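Local coordinates for protein ORF34P2 (Lactococcus phage p2, PDB 2WKD) that binds single-stranded DNA, probably with nanomolar affinity and no sequence specificity, and belongs to the OB clan, at residues I3-A8 with T59-G64. The protein carries 2 engineered substitutions. Numbering follows the deposited sequence.
Sequences IITVTA and TVTVSG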
ATOM      1  N   ILE A   3      -4.558  -0.815  -2.892  1.00 34.17           N
ATOM      2  CA  ILE A   3      -3.505  -0.720  -3.907  1.00 36.54           C
ATOM      3  C   ILE A   3      -2.260  -0.229  -3.188  1.00 35.88           C
ATOM      4  O   ILE A   3      -2.310   0.761  -2.453  1.00 38.11           O
ATOM      5  CB  ILE A   3      -3.881   0.282  -5.050  1.00 36.26           C
ATOM      6  CG1 ILE A   3      -5.193  -0.115  -5.735  1.00 36.83           C
ATOM      7  CG2 ILE A   3      -2.745   0.428  -6.089  1.00 38.59           C
ATOM      8  CD1 ILE A   3      -5.154  -1.442  -6.485  1.00 47.09           C
ATOM      9  N   ILE A   4      -1.157  -0.951  -3.348  1.00 33.04           N
ATOM     10  CA  ILE A   4       0.123  -0.509  -2.802  1.00 32.73           C
ATOM     11  C   ILE A   4       0.981  -0.087  -3.985  1.00 35.03           C
ATOM     12  O   ILE A   4       1.067  -0.818  -5.003  1.00 34.16           O
ATOM     13  CB  ILE A   4       0.821  -1.605  -1.944  1.00 34.05           C
ATOM     14  CG1 ILE A   4      -0.112  -2.049  -0.801  1.00 33.45           C
ATOM     15  CG2 ILE A   4       2.147  -1.106  -1.400  1.00 33.38           C
ATOM     16  CD1 ILE A   4       0.541  -2.936   0.270  1.00 33.33           C
ATOM     17  N   THR A   5       1.572   1.104  -3.858  1.00 32.08           N
ATOM     18  CA  THR A   5       2.401   1.698  -4.912  1.00 33.73           C
ATOM     19  C   THR A   5       3.791   2.007  -4.376  1.00 32.57           C
ATOM     20  O   THR A   5       3.938   2.864  -3.517  1.00 35.30           O
ATOM     21  CB  THR A   5       1.784   3.017  -5.470  1.00 30.26           C
ATOM     22  OG1 THR A   5       0.432   2.786  -5.879  1.00 30.16           O
ATOM     23  CG2 THR A   5       2.589   3.513  -6.682  1.00 33.12           C
ATOM     24  N   VAL A   6       4.811   1.330  -4.902  1.00 35.42           N
ATOM     25  CA  VAL A   6       6.186   1.567  -4.450  1.00 37.70           C
ATOM     26  C   VAL A   6       7.074   2.033  -5.597  1.00 38.22           C
ATOM     27  O   VAL A   6       6.995   1.509  -6.704  1.00 39.44           O
ATOM     28  CB  VAL A   6       6.820   0.311  -3.764  1.00 40.16           C
ATOM     29  CG1 VAL A   6       8.115   0.702  -2.994  1.00 41.04           C
ATOM     30  CG2 VAL A   6       5.849  -0.334  -2.802  1.00 39.82           C
ATOM     31  N   THR A   7       7.891   3.043  -5.327  1.00 38.89           N
ATOM     32  CA  THR A   7       8.898   3.516  -6.265  1.00 37.21           C
ATOM     33  C   THR A   7      10.253   3.161  -5.674  1.00 37.08           C
ATOM     34  O   THR A   7      10.542   3.474  -4.519  1.00 33.67           O
ATOM     35  CB  THR A   7       8.761   5.042  -6.509  1.00 39.27           C
ATOM     36  OG1 THR A   7       7.434   5.311  -6.967  1.00 38.19           O
ATOM     37  CG2 THR A   7       9.767   5.546  -7.558  1.00 36.10           C
ATOM     38  N   ALA A   8      11.072   2.479  -6.463  1.00 36.12           N
ATOM     39  CA  ALA A   8      12.344   1.969  -5.968  1.00 36.52           C
ATOM     40  C   ALA A   8      13.299   1.709  -7.135  1.00 36.78           C
ATOM     41  O   ALA A   8      12.854   1.524  -8.275  1.00 36.06           O
ATOM     42  CB  ALA A   8      12.112   0.682  -5.179  1.00 36.82           C
ATOM     43  N   THR A  59      14.854   2.812 -12.217  1.00 32.50           N
ATOM     44  CA  THR A  59      13.892   3.156 -11.163  1.00 33.16           C
ATOM     45  C   THR A  59      12.521   2.772 -11.719  1.00 33.27           C
ATOM     46  O   THR A  59      12.222   3.053 -12.903  1.00 31.89           O
ATOM     47  CB  THR A  59      13.932   4.662 -10.804  1.00 35.64           C
ATOM     48  OG1 THR A  59      15.269   5.037 -10.455  1.00 38.20           O
ATOM     49  CG2 THR A  59      12.986   5.005  -9.637  1.00 34.20           C
ATOM     50  N   VAL A  60      11.718   2.094 -10.888  1.00 29.01           N
ATOM     51  CA  VAL A  60      10.395   1.629 -11.290  1.00 30.67           C
ATOM     52  C   VAL A  60       9.324   1.989 -10.276  1.00 32.31           C
ATOM     53  O   VAL A  60       9.608   2.166  -9.084  1.00 33.41           O
ATOM     54  CB  VAL A  60      10.352   0.090 -11.492  1.00 31.50           C
ATOM     55  CG1 VAL A  60      11.222  -0.326 -12.682  1.00 34.34           C
ATOM     56  CG2 VAL A  60      10.769  -0.646 -10.200  1.00 32.95           C
ATOM     57  N   THR A  61       8.093   2.088 -10.764  1.00 31.28           N
ATOM     58  CA  THR A  61       6.931   2.189  -9.905  1.00 36.77           C
ATOM     59  C   THR A  61       6.147   0.877  -9.987  1.00 36.62           C
ATOM     60  O   THR A  61       5.676   0.491 -11.055  1.00 39.52           O
ATOM     61  CB  THR A  61       6.072   3.412 -10.283  1.00 34.53           C
ATOM     62  OG1 THR A  61       6.816   4.593  -9.982  1.00 40.14           O
ATOM     63  CG2 THR A  61       4.797   3.465  -9.483  1.00 34.66           C
ATOM     64  N   VAL A  62       6.040   0.183  -8.860  1.00 36.51           N
ATOM     65  CA  VAL A  62       5.214  -1.023  -8.772  1.00 33.15           C
ATOM     66  C   VAL A  62       3.908  -0.741  -8.022  1.00 33.38           C
ATOM     67  O   VAL A  62       3.926  -0.320  -6.853  1.00 34.27           O
ATOM     68  CB  VAL A  62       5.967  -2.169  -8.111  1.00 34.81           C
ATOM     69  CG1 VAL A  62       5.096  -3.427  -8.110  1.00 34.45           C
ATOM     70  CG2 VAL A  62       7.292  -2.420  -8.852  1.00 35.79           C
ATOM     71  N   SER A  63       2.783  -0.974  -8.707  1.00 31.06           N
ATOM     72  CA  SER A  63       1.469  -0.657  -8.175  1.00 29.95           C
ATOM     73  C   SER A  63       0.462  -1.791  -8.377  1.00 30.21           C
ATOM     74  O   SER A  63       0.246  -2.250  -9.492  1.00 30.25           O
ATOM     75  CB  SER A  63       0.938   0.630  -8.808  1.00 28.62           C
ATOM     76  OG  SER A  63      -0.237   1.086  -8.155  1.00 30.24           O
ATOM     77  N   GLY A  64      -0.165  -2.220  -7.287  1.00 30.19           N
ATOM     78  CA  GLY A  64      -1.284  -3.148  -7.379  1.00 28.91           C
ATOM     79  C   GLY A  64      -1.679  -3.720  -6.042  1.00 28.15           C
ATOM     80  O   GLY A  64      -1.090  -3.383  -5.016  1.00 27.39           O
TER
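Val-62 O accepts the N-H of Val-6 at 2.7 Å and is also approached by the CA-H of Thr-5, its CA 3.2 Å away: one hydrogen bond and one weaker CA-H...O contact converge on this oxygen. The return bond, Val-62 N to Val-6 O, is equally short at 2.7 Å, and Val-62 N lies nearly along the C=O axis of Val-6. Matching pairs of bonds join Ile-4 to Gly-64 and Ala-8 to Val-60 and fix the register; the strand axes, 169° apart, run antiparallel. The Gly-64 end is less regular: Ile-4 N stands 45° above the plane of the Gly-64 carbonyl, where the strand bends.

This pairing joins the N-terminal strand to strand 59-68, which pairs on its far edge with strand 77-87, as expected for the OB clan to which the family belongs.

At the non-hydrogen-bonded pairs the hydroxyls meet on one face. Ser-63 OG lies anti to its own backbone N (chi1 -170°), which brings it 2.9 Å from Thr-5 OG1, while the CG2 methyl of Ile-3 abuts this same OG at 3.3 Å. Farther along, Thr-7 OG1 and Thr-61 OG1 share a longer bond of 3.2 Å. Between these polar pairs, Thr-5 CG2 meets Thr-61 CG2 at 3.6 Å, methyl to methyl, on the diagonal.

The other face, carrying Ile-4, Val-6, Val-60 and Val-62, turns inward: Val-6 rests on Val-30, Val-60 on Ile-54 and Val-62 on Phe-79. Residues Ile-3 to Val-6 also pair antiparallel with a strand of the second subunit, continuing the sheet across the dimer.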